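Local coordinates for protein plasmodium falciparum gamete antigen 27/25 (Plasmodium falciparum, PDB 1N81) that is essential for sexual development of the malaria parasite as a helical gametocyte protein that may form dimers, though its molecular function is unknown, at residues Ile132-Asp144 against Tyr159-Ile171. Sequence-based numbering, arbitrary orientation.
Sequences IMNDKKLIRMLFD and YKDAAARISQFLI
Ile-139 fits as a knob into a hole formed by Tyr-159, Ala-163, Ile-166 and Ser-167 on helix 156-173. Its side chain runs past Ile-166 in the opposite direction, with Ile-139 CD1 3.8 Å from Ile-166 CG2, whereas its CG2 faces the methyl of Ala-163 and the hydroxyl end of Tyr-159. One turn on, the Phe-143 ring receives Ile-166 CD1 at its edge and touches the Ala-162 methyl through CZ. Over one face of this ring stands the edge of Tyr-159 in a T-shaped pair, the planes 86° apart and CE1 of Tyr-159 3.5 Å from CG of Phe-143.

Toward the other end, the extended chain of Met-133 runs across helix 156-173, its CG against Leu-170 CB and its SD 3.7 Å from CG1 of Ile-171. The backbone of Met-133 is held as well: Ser-167 OG donates to its carbonyl O at 2.7 Å, a bond that ties helix 156-173 to the end of helix 126-133, just before Asp-135 N-caps the next helix.

At the polar edge, Arg-140 covers a face of Tyr-159 in a cation-pi contact: Arg-140 CZ lies 3.8 Å from the Tyr-159 ring centroid, NH1 is the nitrogen over the ring, and the planes are 31° apart. Bends at chi2 and chi3 lay CD and the guanidinium there. NE and NH2 both grip OD1 of Asp-144, the latter in a 2.7 Å salt bridge, and Glu-147 gives NH2 a second acidic partner; together they probably steady the guanidinium.

Segments 136-144 and 159-171 of this all-helical fold thus cross at 117°, with the end of helix 126-133 joining through Met-133; Leu-142 and Leu-170 both reach Val-116 on helix 96-122, and Phe-154 adds an edge-to-face partner for Phe-143.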
loop_
_atom_site.group_PDB
_atom_site.type_symbol
_atom_site.label_atom_id
_atom_site.label_comp_id
_atom_site.label_asym_id
_atom_site.label_seq_id
_atom_site.Cartn_x
_atom_site.Cartn_y
_atom_site.Cartn_z
ATOM N N ILE A 132 10.779 13.514 1.986
ATOM C CA ILE A 132 9.338 13.515 1.737
ATOM C C ILE A 132 8.730 12.139 2.015
ATOM O O ILE A 132 7.718 12.052 2.695
ATOM C CB ILE A 132 9.012 14.000 0.290
ATOM C CG1 ILE A 132 9.375 15.478 0.161
ATOM C CG2 ILE A 132 7.493 13.862 -0.008
ATOM C CD1 ILE A 132 9.371 16.009 -1.280
ATOM N N MET A 133 9.377 11.074 1.538
ATOM C CA MET A 133 8.888 9.712 1.759
ATOM C C MET A 133 8.689 9.411 3.246
ATOM O O MET A 133 7.786 8.650 3.637
ATOM C CB MET A 133 9.867 8.693 1.188
ATOM C CG MET A 133 9.963 8.708 -0.314
ATOM S SD MET A 133 11.082 7.423 -0.901
ATOM C CE MET A 133 10.836 7.536 -2.646
ATOM N N ASN A 134 9.521 10.041 4.070
ATOM C CA ASN A 134 9.486 9.839 5.512
ATOM C C ASN A 134 8.760 10.959 6.251
ATOM O O ASN A 134 8.690 10.930 7.471
ATOM C CB ASN A 134 10.939 9.727 6.072
ATOM C CG ASN A 134 11.670 8.460 5.597
ATOM O OD1 ASN A 134 11.202 7.364 5.818
ATOM N ND2 ASN A 134 12.830 8.623 4.956
ATOM N N ASP A 135 8.211 11.943 5.532
ATOM C CA ASP A 135 7.567 13.061 6.216
ATOM C C ASP A 135 6.262 12.682 6.932
ATOM O O ASP A 135 5.171 12.778 6.359
ATOM C CB ASP A 135 7.310 14.214 5.223
ATOM C CG ASP A 135 7.032 15.550 5.930
ATOM O OD1 ASP A 135 6.508 15.530 7.060
ATOM O OD2 ASP A 135 7.337 16.610 5.348
ATOM N N LYS A 136 6.372 12.306 8.202
ATOM C CA LYS A 136 5.209 11.904 8.977
ATOM C C LYS A 136 4.180 13.022 9.114
ATOM O O LYS A 136 2.977 12.757 9.281
ATOM C CB LYS A 136 5.621 11.433 10.379
ATOM C CG LYS A 136 6.721 10.385 10.453
ATOM C CD LYS A 136 7.268 10.325 11.899
ATOM C CE LYS A 136 8.593 9.570 12.038
ATOM N NZ LYS A 136 8.420 8.089 12.127
ATOM N N LYS A 137 4.649 14.266 9.054
ATOM C CA LYS A 137 3.752 15.405 9.176
ATOM C C LYS A 137 2.848 15.489 7.950
ATOM O O LYS A 137 1.635 15.679 8.067
ATOM C CB LYS A 137 4.550 16.696 9.311
ATOM C CG LYS A 137 3.697 17.914 9.539
ATOM C CD LYS A 137 4.488 19.010 10.260
ATOM C CE LYS A 137 3.566 20.053 10.879
ATOM N NZ LYS A 137 2.801 20.816 9.855
ATOM N N LEU A 138 3.456 15.366 6.780
ATOM C CA LEU A 138 2.712 15.409 5.523
ATOM C C LEU A 138 1.755 14.212 5.508
ATOM O O LEU A 138 0.594 14.341 5.159
ATOM C CB LEU A 138 3.675 15.330 4.335
ATOM C CG LEU A 138 3.059 15.168 2.941
ATOM C CD1 LEU A 138 2.255 16.414 2.568
ATOM C CD2 LEU A 138 4.159 14.939 1.925
ATOM N N ILE A 139 2.233 13.048 5.927
ATOM C CA ILE A 139 1.366 11.880 5.935
ATOM C C ILE A 139 0.149 12.074 6.850
ATOM O O ILE A 139 -0.987 11.752 6.465
ATOM C CB ILE A 139 2.150 10.611 6.317
ATOM C CG1 ILE A 139 3.152 10.284 5.190
ATOM C CG2 ILE A 139 1.187 9.427 6.518
ATOM C CD1 ILE A 139 4.200 9.247 5.595
ATOM N N ARG A 140 0.376 12.624 8.034
ATOM C CA ARG A 140 -0.708 12.835 8.980
ATOM C C ARG A 140 -1.758 13.760 8.382
ATOM O O ARG A 140 -2.945 13.509 8.512
ATOM C CB ARG A 140 -0.190 13.438 10.289
ATOM C CG ARG A 140 -1.289 13.646 11.373
ATOM C CD ARG A 140 -1.912 12.325 11.866
ATOM N NE ARG A 140 -3.284 12.159 11.385
ATOM C CZ ARG A 140 -4.083 11.145 11.713
ATOM N NH1 ARG A 140 -3.665 10.192 12.538
ATOM N NH2 ARG A 140 -5.305 11.068 11.192
ATOM N N MET A 141 -1.319 14.829 7.724
ATOM C CA MET A 141 -2.267 15.748 7.116
ATOM C C MET A 141 -3.010 15.120 5.962
ATOM O O MET A 141 -4.231 15.278 5.854
ATOM C CB MET A 141 -1.566 17.040 6.685
ATOM C CG MET A 141 -1.250 17.926 7.877
ATOM S SD MET A 141 -0.588 19.531 7.391
ATOM C CE MET A 141 1.082 19.141 7.305
ATOM N N LEU A 142 -2.308 14.417 5.080
ATOM C CA LEU A 142 -3.020 13.759 3.990
ATOM C C LEU A 142 -4.036 12.744 4.559
ATOM O O LEU A 142 -5.153 12.605 4.023
ATOM C CB LEU A 142 -2.048 13.082 3.023
ATOM C CG LEU A 142 -1.204 14.027 2.156
ATOM C CD1 LEU A 142 -0.129 13.215 1.438
ATOM C CD2 LEU A 142 -2.084 14.760 1.123
ATOM N N PHE A 143 -3.667 12.074 5.657
ATOM C CA PHE A 143 -4.542 11.102 6.312
ATOM C C PHE A 143 -5.811 11.755 6.865
ATOM O O PHE A 143 -6.907 11.192 6.758
ATOM C CB PHE A 143 -3.835 10.382 7.479
ATOM C CG PHE A 143 -3.753 8.892 7.304
ATOM C CD1 PHE A 143 -2.681 8.317 6.611
ATOM C CD2 PHE A 143 -4.753 8.063 7.806
ATOM C CE1 PHE A 143 -2.628 6.942 6.422
ATOM C CE2 PHE A 143 -4.700 6.675 7.624
ATOM C CZ PHE A 143 -3.640 6.123 6.934
ATOM N N ASP A 144 -5.670 12.913 7.502
ATOM C CA ASP A 144 -6.846 13.608 8.026
ATOM C C ASP A 144 -7.850 13.881 6.921
ATOM O O ASP A 144 -9.061 13.704 7.088
ATOM C CB ASP A 144 -6.450 14.928 8.666
ATOM C CG ASP A 144 -5.650 14.718 9.921
ATOM O OD1 ASP A 144 -5.696 13.583 10.437
ATOM O OD2 ASP A 144 -4.988 15.667 10.389
ATOM N N TYR A 159 -3.194 3.952 12.659
ATOM C CA TYR A 159 -2.610 5.090 11.952
ATOM C C TYR A 159 -1.088 5.041 11.986
ATOM O O TYR A 159 -0.422 5.184 10.961
ATOM C CB TYR A 159 -3.034 6.428 12.572
ATOM C CG TYR A 159 -2.219 7.565 12.004
ATOM C CD1 TYR A 159 -2.432 8.006 10.695
ATOM C CD2 TYR A 159 -1.119 8.065 12.693
ATOM C CE1 TYR A 159 -1.569 8.886 10.082
ATOM C CE2 TYR A 159 -0.249 8.946 12.092
ATOM C CZ TYR A 159 -0.474 9.349 10.773
ATOM O OH TYR A 159 0.429 10.162 10.124
ATOM N N LYS A 160 -0.530 4.854 13.170
ATOM C CA LYS A 160 0.918 4.800 13.274
ATOM C C LYS A 160 1.504 3.656 12.417
ATOM O O LYS A 160 2.542 3.812 11.748
ATOM C CB LYS A 160 1.294 4.644 14.742
ATOM C CG LYS A 160 2.755 4.448 15.026
ATOM C CD LYS A 160 3.015 4.544 16.537
ATOM C CE LYS A 160 4.508 4.415 16.885
ATOM N NZ LYS A 160 5.048 3.039 16.634
ATOM N N ASP A 161 0.859 2.497 12.431
ATOM C CA ASP A 161 1.377 1.395 11.622
ATOM C C ASP A 161 1.252 1.737 10.136
ATOM O O ASP A 161 2.175 1.481 9.355
ATOM C CB ASP A 161 0.632 0.089 11.919
ATOM C CG ASP A 161 0.925 -0.448 13.325
ATOM O OD1 ASP A 161 2.012 -0.160 13.887
ATOM O OD2 ASP A 161 0.067 -1.178 13.864
ATOM N N ALA A 162 0.130 2.345 9.752
ATOM C CA ALA A 162 -0.069 2.705 8.357
ATOM C C ALA A 162 0.994 3.699 7.871
ATOM O O ALA A 162 1.521 3.549 6.766
ATOM C CB ALA A 162 -1.436 3.291 8.157
ATOM N N ALA A 163 1.318 4.702 8.680
ATOM C CA ALA A 163 2.304 5.697 8.253
ATOM C C ALA A 163 3.641 5.009 7.987
ATOM O O ALA A 163 4.348 5.367 7.055
ATOM C CB ALA A 163 2.458 6.796 9.324
ATOM N N ALA A 164 3.984 4.017 8.807
ATOM C CA ALA A 164 5.235 3.287 8.616
ATOM C C ALA A 164 5.201 2.495 7.293
ATOM O O ALA A 164 6.184 2.457 6.560
ATOM C CB ALA A 164 5.481 2.342 9.800
ATOM N N ARG A 165 4.067 1.876 6.982
ATOM C CA ARG A 165 3.951 1.113 5.743
ATOM C C ARG A 165 4.098 2.001 4.530
ATOM O O ARG A 165 4.719 1.636 3.534
ATOM C CB ARG A 165 2.590 0.456 5.642
ATOM C CG ARG A 165 2.456 -0.855 6.419
ATOM C CD ARG A 165 1.045 -1.403 6.182
ATOM N NE ARG A 165 0.452 -1.527 7.477
ATOM C CZ ARG A 165 -0.686 -0.987 7.836
ATOM N NH1 ARG A 165 -1.404 -0.266 6.994
ATOM N NH2 ARG A 165 -1.100 -1.182 9.058
ATOM N N ILE A 166 3.480 3.163 4.625
ATOM C CA ILE A 166 3.480 4.131 3.552
ATOM C C ILE A 166 4.926 4.536 3.205
ATOM O O ILE A 166 5.340 4.508 2.027
ATOM C CB ILE A 166 2.649 5.324 4.006
ATOM C CG1 ILE A 166 1.169 4.939 3.916
ATOM C CG2 ILE A 166 2.993 6.592 3.198
ATOM C CD1 ILE A 166 0.249 6.031 4.466
ATOM N N SER A 167 5.686 4.897 4.229
ATOM C CA SER A 167 7.077 5.294 4.015
ATOM C C SER A 167 7.824 4.090 3.437
ATOM O O SER A 167 8.576 4.230 2.463
ATOM C CB SER A 167 7.720 5.766 5.326
ATOM O OG SER A 167 7.197 7.024 5.705
ATOM N N GLN A 168 7.569 2.904 3.987
ATOM C CA GLN A 168 8.227 1.700 3.485
ATOM C C GLN A 168 7.877 1.429 2.048
ATOM O O GLN A 168 8.751 1.115 1.236
ATOM C CB GLN A 168 7.855 0.453 4.289
ATOM C CG GLN A 168 8.646 -0.746 3.789
ATOM C CD GLN A 168 8.272 -2.015 4.467
ATOM O OE1 GLN A 168 7.231 -2.601 4.185
ATOM N NE2 GLN A 168 9.114 -2.450 5.396
ATOM N N PHE A 169 6.588 1.520 1.733
ATOM C CA PHE A 169 6.121 1.283 0.375
ATOM C C PHE A 169 6.812 2.239 -0.625
ATOM O O PHE A 169 7.261 1.828 -1.685
ATOM C CB PHE A 169 4.594 1.479 0.299
ATOM C CG PHE A 169 4.022 1.272 -1.085
ATOM C CD1 PHE A 169 3.355 0.085 -1.408
ATOM C CD2 PHE A 169 4.150 2.263 -2.059
ATOM C CE1 PHE A 169 2.810 -0.129 -2.692
ATOM C CE2 PHE A 169 3.618 2.074 -3.345
ATOM C CZ PHE A 169 2.941 0.861 -3.661
ATOM N N LEU A 170 6.872 3.520 -0.299
ATOM C CA LEU A 170 7.484 4.477 -1.209
ATOM C C LEU A 170 8.971 4.139 -1.472
ATOM O O LEU A 170 9.412 4.059 -2.621
ATOM C CB LEU A 170 7.328 5.887 -0.633
ATOM C CG LEU A 170 5.863 6.350 -0.682
ATOM C CD1 LEU A 170 5.688 7.553 0.181
ATOM C CD2 LEU A 170 5.430 6.653 -2.101
ATOM N N ILE A 171 9.735 3.910 -0.413
ATOM C CA ILE A 171 11.150 3.583 -0.585
ATOM C C ILE A 171 11.328 2.354 -1.475
ATOM O O ILE A 171 12.140 2.356 -2.372
ATOM C CB ILE A 171 11.835 3.373 0.791
ATOM C CG1 ILE A 171 11.907 4.712 1.521
ATOM C CG2 ILE A 171 13.260 2.829 0.591
ATOM C CD1 ILE A 171 12.165 4.594 3.012
#